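Local coordinates for pngf-ii (Elizabethkingia meningoseptica, PDB 4R4X), which probably hydrolyses the bond between asparagine and an N-linked glycan, releasing the sugar chain from glycoproteins as a peptide:N-glycosidase of the PNGase F family, at residues 33-37 with 38-42; 77-80 with 81-85; 91-95 with 96-100; 178-181 with 182-186; 224-227 with 228-232. One frame throughout, in Å; residues are numbered along the deposited sequence. Where two conformers were deposited one is given.

Contact 1: residues 33-37 with 38-42; sequences LLFNE and KIKNK
Asn36 OD1 accepts from Ile39 N at 2.9 Å with an N-H...O angle of 168°, the side-chain bond of an N-cap: Asn36 ends strand 31-36 and opens the short helix 37-40. The amide reaches back because its CG sits between the backbone N and the carbonyl carbon (chi1 65°), swinging OD1 over the first turn. Its CG and ND2 lie across the Ile39 side chain at about a right angle, with ND2 3.7 Å from Ile39 CD1. Asn36 O takes Lys40 N at 2.9 Å, so one residue receives two of the helix's N-H groups, on side chain and backbone. Beside the cap, Phe35 packs onto the helix: its CD2 meets Ile39 CG2 at 3.8 Å and its CZ meets Lys40 CG at 3.7 Å, both approaches oblique to the ring. Leu33 CD2 sits over one face of that ring, toward its rim. Further out, Leu162 of helix 160-163 touches both Phe35 and Ile39, and Lys40 NZ salt-bridges Glu5. Asn41 N makes the helical bond to Glu37 O (2.8 Å), and Lys42, at positive phi, ends the helix in a Schellman motif, one bond of which is Lys42 N to Ile39 O at 3.1 Å.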
# COMPACT_ATOMS: atom_id res chain seq x y z
N LEU A 33 0.08 27.21 25.95
CA LEU A 33 0.45 25.88 25.51
C LEU A 33 -0.77 24.98 25.70
O LEU A 33 -1.40 25.02 26.74
CB LEU A 33 1.64 25.37 26.33
CG LEU A 33 1.94 23.89 26.17
CD1 LEU A 33 2.57 23.69 24.82
CD2 LEU A 33 2.86 23.39 27.29
N LEU A 34 -1.12 24.21 24.66
CA LEU A 34 -2.23 23.29 24.73
C LEU A 34 -1.77 21.87 24.46
O LEU A 34 -1.21 21.55 23.40
CB LEU A 34 -3.35 23.72 23.77
CG LEU A 34 -4.51 22.74 23.58
CD1 LEU A 34 -5.27 22.48 24.89
CD2 LEU A 34 -5.45 23.26 22.50
N PHE A 35 -1.98 21.02 25.45
CA PHE A 35 -1.60 19.63 25.33
C PHE A 35 -2.51 18.76 26.19
O PHE A 35 -3.73 19.04 26.31
CB PHE A 35 -0.06 19.44 25.52
CG PHE A 35 0.51 19.77 26.90
CD1 PHE A 35 -0.23 20.35 27.92
CD2 PHE A 35 1.86 19.52 27.14
CE1 PHE A 35 0.36 20.64 29.15
CE2 PHE A 35 2.46 19.82 28.36
CZ PHE A 35 1.70 20.36 29.39
N ASN A 36 -1.97 17.70 26.76
CA ASN A 36 -2.73 16.82 27.61
C ASN A 36 -1.83 16.10 28.62
O ASN A 36 -0.61 16.26 28.62
CB ASN A 36 -3.55 15.85 26.77
CG ASN A 36 -2.69 14.89 25.96
OD1 ASN A 36 -1.71 14.32 26.47
ND2 ASN A 36 -3.09 14.68 24.70
N GLU A 37 -2.46 15.32 29.50
CA GLU A 37 -1.75 14.61 30.58
C GLU A 37 -0.65 13.67 30.10
O GLU A 37 0.50 13.73 30.58
CB GLU A 37 -2.76 13.84 31.47
CG GLU A 37 -3.22 14.68 32.65
CD GLU A 37 -4.35 14.06 33.46
OE1 GLU A 37 -4.80 12.93 33.15
OE2 GLU A 37 -4.79 14.75 34.41
N LYS A 38 -0.99 12.82 29.14
CA LYS A 38 -0.03 11.84 28.64
C LYS A 38 1.17 12.50 27.99
O LYS A 38 2.29 12.04 28.15
CB LYS A 38 -0.68 10.89 27.66
CG LYS A 38 -1.47 9.77 28.33
CD LYS A 38 -2.33 9.08 27.28
CE LYS A 38 -2.52 7.59 27.55
NZ LYS A 38 -2.54 6.85 26.26
N ILE A 39 0.96 13.59 27.27
CA ILE A 39 2.06 14.34 26.71
C ILE A 39 2.88 15.02 27.82
O ILE A 39 4.11 15.00 27.80
CB ILE A 39 1.58 15.40 25.72
CG1 ILE A 39 0.94 14.73 24.50
CG2 ILE A 39 2.74 16.30 25.31
CD1 ILE A 39 0.26 15.68 23.52
N LYS A 40 2.21 15.66 28.77
CA LYS A 40 2.91 16.31 29.87
C LYS A 40 3.81 15.29 30.59
O LYS A 40 4.98 15.55 30.89
CB LYS A 40 1.92 16.90 30.86
CG LYS A 40 2.55 17.77 31.94
CD LYS A 40 1.49 18.40 32.84
CE LYS A 40 2.10 18.92 34.14
NZ LYS A 40 1.07 19.20 35.16
N ASN A 41 3.24 14.12 30.84
CA ASN A 41 3.93 13.05 31.57
C ASN A 41 4.92 12.23 30.73
O ASN A 41 5.54 11.30 31.26
CB ASN A 41 2.89 12.13 32.20
CG ASN A 41 2.05 12.84 33.25
OD1 ASN A 41 2.49 13.81 33.86
ND2 ASN A 41 0.85 12.36 33.47
N LYS A 42 5.07 12.56 29.45
CA LYS A 42 5.94 11.84 28.51
C LYS A 42 5.56 10.37 28.35
O LYS A 42 6.43 9.50 28.24
CB LYS A 42 7.41 12.02 28.91
CG LYS A 42 7.81 13.48 28.87
CD LYS A 42 8.76 13.88 29.99
CE LYS A 42 8.84 15.39 30.11
NZ LYS A 42 9.12 16.06 28.80

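Contact 2: residues 77-80 with 81-85; sequences NTIL and AKQEF
A single loosely bonded helical turn, 79-82, brings Thr78 and Leu80 against Lys82 and Gln83 at the surface of the N-terminal domain, between strand 70-76 and strand 86-94. Thr78 and Lys82 lie side by side, pointing the same way. The lysine chain is extended beyond CG and runs back over the start of the turn, its CG 3.4 Å from Thr78 O and its NZ donating to Thr78 OG1 at 3.2 Å. That hydroxyl, set between the backbone N and the carbonyl carbon (chi1 70°), also bonds Asp76 OD1.

The backbone bonds of the turn are uneven. Lys82 N divides itself between Thr78 O and Ile79 O, both bonds weak, each at 3.3 Å. Gln83 N makes a better-formed bond to Leu80 O at 3.0 Å, with an N-H...O angle of 159°, although it meets that oxygen from above the carbonyl plane. A water bridges the opening of the turn, donating to Asn77 O and accepting from Ala81 N, each at 2.9 Å, and so joins two backbone groups that do not bond directly.

Leu80 and Gln83 also run side by side, with Leu80 CD2 4.0 Å from Gln83 NE2. The amide is held from outside: OE1 accepts from Gly129 N and NE2 donates to Ile127 O. Ile79 packs on Ile127 and Leu80 on Gln130, so the turn is fastened to the loop between strands 109-116 and 134-140; Leu80 also touches Asn58, in the turn between strands 48-54 and 59-65, while Phe85 beyond it packs on Ala102 and Thr104 of strand 97-106.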
# COMPACT_ATOMS: atom_id res chain seq x y z
N ASN A 77 -0.55 33.03 11.45
CA ASN A 77 -1.00 34.14 12.29
C ASN A 77 -2.37 34.70 11.89
O ASN A 77 -2.76 35.78 12.34
CB ASN A 77 0.05 35.23 12.34
CG ASN A 77 0.15 36.00 11.04
OD1 ASN A 77 -0.43 35.63 10.03
ND2 ASN A 77 0.89 37.10 11.08
N THR A 78 -3.10 33.95 11.07
CA THR A 78 -4.43 34.35 10.63
C THR A 78 -5.55 33.48 11.20
O THR A 78 -6.73 33.77 10.97
CB THR A 78 -4.56 34.29 9.09
OG1 THR A 78 -4.56 32.92 8.64
CG2 THR A 78 -3.44 35.06 8.42
N ILE A 79 -5.21 32.42 11.95
CA ILE A 79 -6.22 31.45 12.36
C ILE A 79 -7.30 32.05 13.29
O ILE A 79 -8.50 31.87 13.08
CB ILE A 79 -5.58 30.23 13.07
CG1 ILE A 79 -4.73 29.44 12.06
CG2 ILE A 79 -6.65 29.33 13.68
CD1 ILE A 79 -4.19 28.11 12.59
N LEU A 80 -6.85 32.75 14.33
CA LEU A 80 -7.78 33.31 15.32
C LEU A 80 -8.72 34.32 14.66
O LEU A 80 -9.92 34.25 14.84
CB LEU A 80 -7.01 33.94 16.49
CG LEU A 80 -6.16 32.93 17.27
CD1 LEU A 80 -5.58 33.55 18.51
CD2 LEU A 80 -6.99 31.70 17.59
N ALA A 81 -8.15 35.23 13.87
CA ALA A 81 -8.93 36.28 13.19
C ALA A 81 -10.06 35.71 12.33
O ALA A 81 -11.12 36.32 12.25
CB ALA A 81 -8.01 37.17 12.35
N LYS A 82 -9.87 34.53 11.74
CA LYS A 82 -10.88 33.92 10.90
C LYS A 82 -12.07 33.28 11.62
O LYS A 82 -13.07 32.98 10.99
CB LYS A 82 -10.26 32.88 9.97
CG LYS A 82 -9.37 33.50 8.89
CD LYS A 82 -8.60 32.43 8.13
CE LYS A 82 -7.69 33.07 7.10
NZ LYS A 82 -6.79 32.06 6.51
N GLN A 83 -11.96 33.04 12.93
CA GLN A 83 -13.05 32.38 13.65
C GLN A 83 -14.21 33.36 13.68
O GLN A 83 -13.99 34.54 13.92
CB GLN A 83 -12.62 32.01 15.08
CG GLN A 83 -11.46 31.02 15.07
CD GLN A 83 -11.07 30.50 16.44
OE1 GLN A 83 -11.59 30.94 17.48
NE2 GLN A 83 -10.17 29.53 16.44
N GLU A 84 -15.42 32.87 13.44
CA GLU A 84 -16.63 33.69 13.46
C GLU A 84 -17.55 33.24 14.58
O GLU A 84 -18.06 32.13 14.53
CB GLU A 84 -17.40 33.52 12.15
CG GLU A 84 -16.83 34.26 10.97
CD GLU A 84 -17.78 34.23 9.78
OE1 GLU A 84 -17.89 33.17 9.11
OE2 GLU A 84 -18.43 35.26 9.51
N PHE A 85 -17.76 34.11 15.56
CA PHE A 85 -18.65 33.84 16.68
C PHE A 85 -19.88 34.75 16.71
O PHE A 85 -19.79 35.93 16.36
CB PHE A 85 -17.88 33.95 18.00
CG PHE A 85 -17.04 32.75 18.28
CD1 PHE A 85 -17.60 31.62 18.86
CD2 PHE A 85 -15.70 32.72 17.93
CE1 PHE A 85 -16.83 30.49 19.09
CE2 PHE A 85 -14.93 31.59 18.16
CZ PHE A 85 -15.49 30.48 18.73
O HOH W 1 -5.32 35.86 13.73

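Contact 3: residues 91-95 with 96-100; sequences TGKIL and GYNVK
Tyr97 N donates to Ile94 O at 2.9 Å across the tip of the hairpin formed by strands 86-94 and 97-106. This bond closes a type I' beta turn from Ile94 to Tyr97, with Leu95 and Gly96 at its corners, both at positive phi, angles that glycine adopts readily. The return bond, Ile94 N to Tyr97 O at 3.0 Å, lies in the carbonyl plane, whereas Tyr97 N meets Ile94 O from above its plane. Further along, Gly92 and Val99 form the next hydrogen-bonded antiparallel pair, with Val99 N to Gly92 O at 2.9 Å. In the non-hydrogen-bonded pair between them, Lys93 and Asn98, Lys93 CA comes to 3.1 Å from Tyr97 O in a CA-H...O contact.

Lys93 and Asn98 run side by side on one face, where Lys93 CE is 3.6 Å from Asn98 OD1; a bend at chi4 (-90°) turns Lys93 NZ toward the turn, where it makes a weak bond of 3.3 Å to Gly96 O. Ile94, Tyr97 and Val99 occupy the other face. There the Ile94 and Val99 side chains cross at about a right angle, Ile94 CG1 4.1 Å from Val99 CG2, and all three residues touch Leu136 of strand 134-140. The Tyr97 ring presents its edge to Ile94 O, and Leu95 CB rests against its CD2.

The two faces thus differ in chemistry: Thr91, Lys93, Asn98 and Lys100, all polar, on the exposed one, aliphatic and aromatic groups against the neighbouring strands on the other. At the tip, backbone bonds carry the turn, and the lysine adds a weak clasp.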
# COMPACT_ATOMS: atom_id res chain seq x y z
N THR A 91 -24.95 34.07 30.51
CA THR A 91 -23.86 34.31 31.45
C THR A 91 -23.98 33.32 32.59
O THR A 91 -25.04 32.68 32.80
CB THR A 91 -23.85 35.76 32.01
OG1 THR A 91 -25.00 35.99 32.81
CG2 THR A 91 -23.82 36.79 30.90
N GLY A 92 -22.90 33.19 33.34
CA GLY A 92 -22.92 32.33 34.48
C GLY A 92 -21.56 32.30 35.13
O GLY A 92 -20.76 33.22 34.96
N LYS A 93 -21.32 31.25 35.90
CA LYS A 93 -20.01 31.00 36.47
C LYS A 93 -19.57 29.56 36.27
O LYS A 93 -20.39 28.63 36.30
CB LYS A 93 -20.03 31.32 37.97
CG LYS A 93 -20.01 32.78 38.31
CD LYS A 93 -20.16 32.92 39.81
CE LYS A 93 -19.91 34.32 40.32
NZ LYS A 93 -18.46 34.47 40.65
N ILE A 94 -18.26 29.39 36.04
CA ILE A 94 -17.63 28.08 36.04
C ILE A 94 -16.41 28.19 36.95
O ILE A 94 -15.57 29.09 36.78
CB ILE A 94 -17.22 27.64 34.62
CG1 ILE A 94 -18.49 27.42 33.78
CG2 ILE A 94 -16.35 26.38 34.66
CD1 ILE A 94 -18.24 27.11 32.33
N LEU A 95 -16.34 27.29 37.94
CA LEU A 95 -15.27 27.28 38.93
C LEU A 95 -15.05 28.62 39.58
O LEU A 95 -13.91 28.99 39.89
CB LEU A 95 -13.98 26.80 38.28
CG LEU A 95 -14.08 25.41 37.66
CD1 LEU A 95 -12.75 25.08 37.01
CD2 LEU A 95 -14.49 24.31 38.65
N GLY A 96 -16.13 29.36 39.77
CA GLY A 96 -16.06 30.65 40.42
C GLY A 96 -15.71 31.83 39.52
O GLY A 96 -15.63 32.95 40.01
N TYR A 97 -15.52 31.57 38.22
CA TYR A 97 -15.19 32.61 37.22
C TYR A 97 -16.41 33.02 36.39
O TYR A 97 -17.16 32.17 35.92
CB TYR A 97 -14.07 32.11 36.29
CG TYR A 97 -12.79 31.79 37.04
CD1 TYR A 97 -12.01 32.81 37.57
CD2 TYR A 97 -12.41 30.48 37.28
CE1 TYR A 97 -10.86 32.54 38.28
CE2 TYR A 97 -11.25 30.20 38.00
CZ TYR A 97 -10.49 31.25 38.50
OH TYR A 97 -9.35 31.00 39.22
N ASN A 98 -16.58 34.32 36.16
CA ASN A 98 -17.67 34.79 35.32
C ASN A 98 -17.44 34.41 33.86
O ASN A 98 -16.35 34.63 33.35
CB ASN A 98 -17.80 36.29 35.42
CG ASN A 98 -18.22 36.74 36.80
OD1 ASN A 98 -19.17 36.23 37.36
ND2 ASN A 98 -17.48 37.66 37.36
N VAL A 99 -18.47 33.83 33.23
CA VAL A 99 -18.39 33.36 31.85
C VAL A 99 -19.53 33.93 31.01
O VAL A 99 -20.63 34.21 31.53
CB VAL A 99 -18.37 31.81 31.74
CG1 VAL A 99 -17.08 31.25 32.34
CG2 VAL A 99 -19.58 31.17 32.40
N LYS A 100 -19.23 34.09 29.72
CA LYS A 100 -20.18 34.45 28.68
C LYS A 100 -20.17 33.33 27.66
O LYS A 100 -19.16 32.66 27.47
CB LYS A 100 -19.77 35.74 27.98
CG LYS A 100 -19.92 36.99 28.82
CD LYS A 100 -19.29 38.23 28.20
CE LYS A 100 -19.95 38.65 26.88
NZ LYS A 100 -21.43 38.83 26.98

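Contact 4: residues 178-181 with 182-186; sequences DMIW and KSRFI
Lys182 runs back along the last turn of helix 173-182 toward Asp178, four residues earlier. Its CB and CG each lie 3.6 Å from Asp178 O, the carbonyl that also accepts Lys182 N; CG further touches Trp181 CE3. CD passes near Asp178 OD2, CE touches both Asp178 OD2 and Trp181 CZ3, and NZ ends in a salt bridge to Asp178 OD2 at 2.7 Å, on the syn lone pair. The chain reaches this far because it is extended beyond CG, while Asp178 turns to meet it with CG opposite its backbone N (chi1 -173°).

The helix then ends. Ser183 OG, folded back between its backbone N and carbonyl carbon (chi1 79°), donates to Ile180 O at 2.7 Å, and Ser183 N divides itself between Met179 O at 3.1 Å and, weakly, Ile180 O. Arg184 N bonds Trp181 O at 3.0 Å from above the carbonyl plane. Arg184 lies alongside Ile180, with NH2 3.9 Å from Ile180 CG2.

A type I turn from Lys182 to Phe185 brings the phenyl ring back onto the tryptophan. Phe185 CE1 stands over one face of the indole, 3.6 Å from Trp181 NE1 and offset toward the rim, and the two ring planes are inclined at 56°. The same Phe185 ring stacks with His367.

The turn lies at the junction of two domains: Ile180, Ser183 and Arg184 pack on Pro47, Met179, present as selenomethionine, on Glu70 and Val72 of strand 70-76, and beyond, Ile186 starts strand 186-196, paired by its backbone with Ile366 of strand 358-367.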
# COMPACT_ATOMS: atom_id res chain seq x y z
N ASP A 178 1.26 15.51 6.00
CA ASP A 178 1.82 14.38 5.26
C ASP A 178 2.86 13.64 6.09
O ASP A 178 2.89 12.40 6.13
CB ASP A 178 2.46 14.87 3.95
CG ASP A 178 2.91 13.73 3.05
OD1 ASP A 178 2.05 12.97 2.54
OD2 ASP A 178 4.14 13.61 2.82
N MSE A 179 3.70 14.41 6.78
CA MSE A 179 4.76 13.80 7.61
C MSE A 179 4.17 13.10 8.81
O MSE A 179 4.64 12.02 9.19
CB MSE A 179 5.80 14.84 8.00
CG MSE A 179 6.58 15.20 6.73
SE MSE A 179 7.94 16.56 7.12
CE MSE A 179 9.19 15.42 8.13
N ILE A 180 3.13 13.67 9.40
CA ILE A 180 2.40 12.96 10.48
C ILE A 180 1.86 11.62 9.94
O ILE A 180 2.06 10.55 10.58
CB ILE A 180 1.22 13.79 11.04
CG1 ILE A 180 1.72 15.02 11.80
CG2 ILE A 180 0.35 12.94 11.98
CD1 ILE A 180 0.62 15.96 12.20
N TRP A 181 1.20 11.67 8.79
CA TRP A 181 0.64 10.45 8.16
C TRP A 181 1.70 9.38 7.93
O TRP A 181 1.54 8.22 8.39
CB TRP A 181 -0.10 10.79 6.87
CG TRP A 181 -0.47 9.60 6.03
CD1 TRP A 181 -1.21 8.52 6.41
CD2 TRP A 181 -0.09 9.38 4.68
NE1 TRP A 181 -1.35 7.64 5.35
CE2 TRP A 181 -0.66 8.13 4.28
CE3 TRP A 181 0.64 10.10 3.75
CZ2 TRP A 181 -0.49 7.62 3.01
CZ3 TRP A 181 0.82 9.60 2.49
CH2 TRP A 181 0.26 8.35 2.12
N LYS A 182 2.81 9.77 7.31
CA LYS A 182 3.87 8.82 6.98
C LYS A 182 4.57 8.26 8.23
O LYS A 182 5.14 7.17 8.16
CB LYS A 182 4.90 9.44 6.03
CG LYS A 182 4.39 9.47 4.60
CD LYS A 182 5.20 10.37 3.70
CE LYS A 182 4.61 10.39 2.29
NZ LYS A 182 5.22 11.52 1.53
N SER A 183 4.50 8.96 9.35
CA SER A 183 5.10 8.47 10.59
C SER A 183 4.31 7.31 11.22
O SER A 183 4.80 6.63 12.14
CB SER A 183 5.24 9.63 11.61
OG SER A 183 4.01 9.91 12.26
N ARG A 184 3.10 7.07 10.73
CA ARG A 184 2.24 6.04 11.30
C ARG A 184 2.55 4.64 10.77
O ARG A 184 2.01 3.66 11.27
CB ARG A 184 0.78 6.38 11.03
CG ARG A 184 0.34 7.71 11.57
CD ARG A 184 -1.15 7.91 11.39
NE ARG A 184 -1.62 9.19 11.96
CZ ARG A 184 -1.96 9.40 13.23
NH1 ARG A 184 -1.87 8.44 14.14
NH2 ARG A 184 -2.37 10.60 13.59
N PHE A 185 3.37 4.54 9.73
CA PHE A 185 3.63 3.24 9.13
C PHE A 185 5.00 3.25 8.52
O PHE A 185 5.67 4.28 8.51
CB PHE A 185 2.55 2.87 8.10
CG PHE A 185 2.49 3.79 6.91
CD1 PHE A 185 1.81 5.00 6.98
CD2 PHE A 185 3.12 3.44 5.72
CE1 PHE A 185 1.75 5.84 5.86
CE2 PHE A 185 3.07 4.29 4.62
CZ PHE A 185 2.38 5.48 4.69
N ILE A 186 5.42 2.10 8.00
CA ILE A 186 6.74 1.95 7.43
C ILE A 186 6.67 1.89 5.91
O ILE A 186 5.96 1.05 5.36
CB ILE A 186 7.40 0.67 7.93
CG1 ILE A 186 7.59 0.76 9.45
CG2 ILE A 186 8.73 0.44 7.24
CD1 ILE A 186 7.86 -0.57 10.11

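Contact 5: residues 224-227 with 228-232; sequences PEIK and QGNTI
The chain reverses between Lys227 and Asn230, where Asn230 N donates to Lys227 O at 3.2 Å with an N-H...O angle of 166°, and Gly229 takes a positive phi, readily adopted by glycine. This is a beta turn, close to type II, leading into strand 231-240. A water fills out the bend on one side, accepting from Lys227 N at 2.7 Å and donating to Asn230 OD1 at 2.5 Å. The other end of that amide is also held, since Asn230 ND2 donates to Asp369 O, so both polar atoms of the side chain have partners and its rotation is fixed. Ile226 and Ile232 are aliphatic neighbours whose side chains cross at a slant, the placing of the Ile226 tip being uncertain. Outside the bend, Lys227 NZ forms a salt bridge to Glu225 OE1 at 2.6 Å, meeting the oxygen from above the carboxylate plane; bends at chi2 and chi4 bring the ammonium group back to it.

The turn links strand 216-222 to strand 231-240, in different sheets. Arg336 and Ser340, in and just after helix 336-339, bond the Ile226 backbone, while Thr231 pairs with His367 at the end of strand 358-367.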
# COMPACT_ATOMS: atom_id res chain seq x y z
N PRO A 224 12.33 -5.31 7.44
CA PRO A 224 12.40 -5.56 8.87
C PRO A 224 11.57 -6.77 9.25
O PRO A 224 10.79 -7.29 8.42
CB PRO A 224 11.81 -4.28 9.48
CG PRO A 224 10.89 -3.78 8.44
CD PRO A 224 11.61 -4.06 7.14
N GLU A 225 11.73 -7.23 10.49
CA GLU A 225 10.84 -8.24 11.01
C GLU A 225 9.42 -7.67 10.98
O GLU A 225 9.20 -6.54 11.40
CB GLU A 225 11.19 -8.65 12.43
CG GLU A 225 10.25 -9.71 12.99
CD GLU A 225 10.54 -10.07 14.45
OE1 GLU A 225 9.75 -10.84 15.05
OE2 GLU A 225 11.55 -9.57 14.99
N ILE A 226 8.48 -8.43 10.45
CA ILE A 226 7.11 -7.99 10.49
C ILE A 226 6.27 -9.07 11.21
O ILE A 226 6.18 -10.22 10.78
CB ILE A 226 6.61 -7.49 9.10
CG1 ILE A 226 5.60 -8.41 8.48
CG2 ILE A 226 7.73 -7.29 8.09
CD1 ILE A 226 4.20 -7.99 8.79
N LYS A 227 5.70 -8.67 12.34
CA LYS A 227 4.95 -9.59 13.20
C LYS A 227 3.62 -10.01 12.58
O LYS A 227 3.02 -9.25 11.82
CB LYS A 227 4.66 -8.90 14.54
CG LYS A 227 5.89 -8.48 15.35
CD LYS A 227 6.20 -9.48 16.46
CE LYS A 227 7.29 -8.99 17.40
NZ LYS A 227 8.58 -9.66 17.09
N GLN A 228 3.17 -11.22 12.90
CA GLN A 228 1.83 -11.65 12.56
C GLN A 228 0.83 -10.60 13.02
O GLN A 228 0.86 -10.16 14.17
CB GLN A 228 1.51 -13.03 13.19
CG GLN A 228 0.02 -13.44 13.21
CD GLN A 228 -0.61 -13.64 11.83
OE1 GLN A 228 0.04 -14.08 10.89
NE2 GLN A 228 -1.91 -13.30 11.71
N GLY A 229 -0.04 -10.18 12.12
CA GLY A 229 -1.06 -9.18 12.42
C GLY A 229 -0.86 -7.92 11.57
O GLY A 229 -1.84 -7.24 11.22
N ASN A 230 0.38 -7.62 11.24
CA ASN A 230 0.66 -6.43 10.42
C ASN A 230 0.22 -6.68 8.98
O ASN A 230 0.22 -7.82 8.49
CB ASN A 230 2.16 -6.16 10.40
CG ASN A 230 2.72 -5.55 11.68
OD1 ASN A 230 3.91 -5.30 11.72
ND2 ASN A 230 1.91 -5.33 12.70
N THR A 231 -0.15 -5.62 8.27
CA THR A 231 -0.50 -5.77 6.87
C THR A 231 0.59 -5.18 6.00
O THR A 231 1.40 -4.32 6.45
CB THR A 231 -1.87 -5.15 6.54
OG1 THR A 231 -1.89 -3.77 6.93
CG2 THR A 231 -2.96 -5.89 7.25
N ILE A 232 0.63 -5.67 4.76
CA ILE A 232 1.69 -5.32 3.81
C ILE A 232 1.08 -5.07 2.44
O ILE A 232 0.28 -5.87 1.94
CB ILE A 232 2.73 -6.43 3.64
CG1 ILE A 232 3.18 -7.04 4.97
CG2 ILE A 232 3.93 -5.89 2.90
CD1 ILE A 232 3.88 -8.36 4.82
O HOH W 2 5.79 -6.09 13.23

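All five contacts are local and follow one another in series along the chain; none nests in or crosses another. Contact 1 turns strand 31-36 into a short helix, contact 2 spans the connection from strand 70-76 to strand 86-94, and contact 3 closes the hairpin that strand 86-94 begins. These three belong to the N-terminal domain, with centres 24 to 26 Å apart. Contact 4 ends helix 173-182 and hands the chain to strand 186-196 of the PNGase F-like part. Contact 5 enters strand 231-240 there, about 5 Å from contact 4 at the nearest atoms; His367 meets both, stacking on Phe185 and pairing with Thr231.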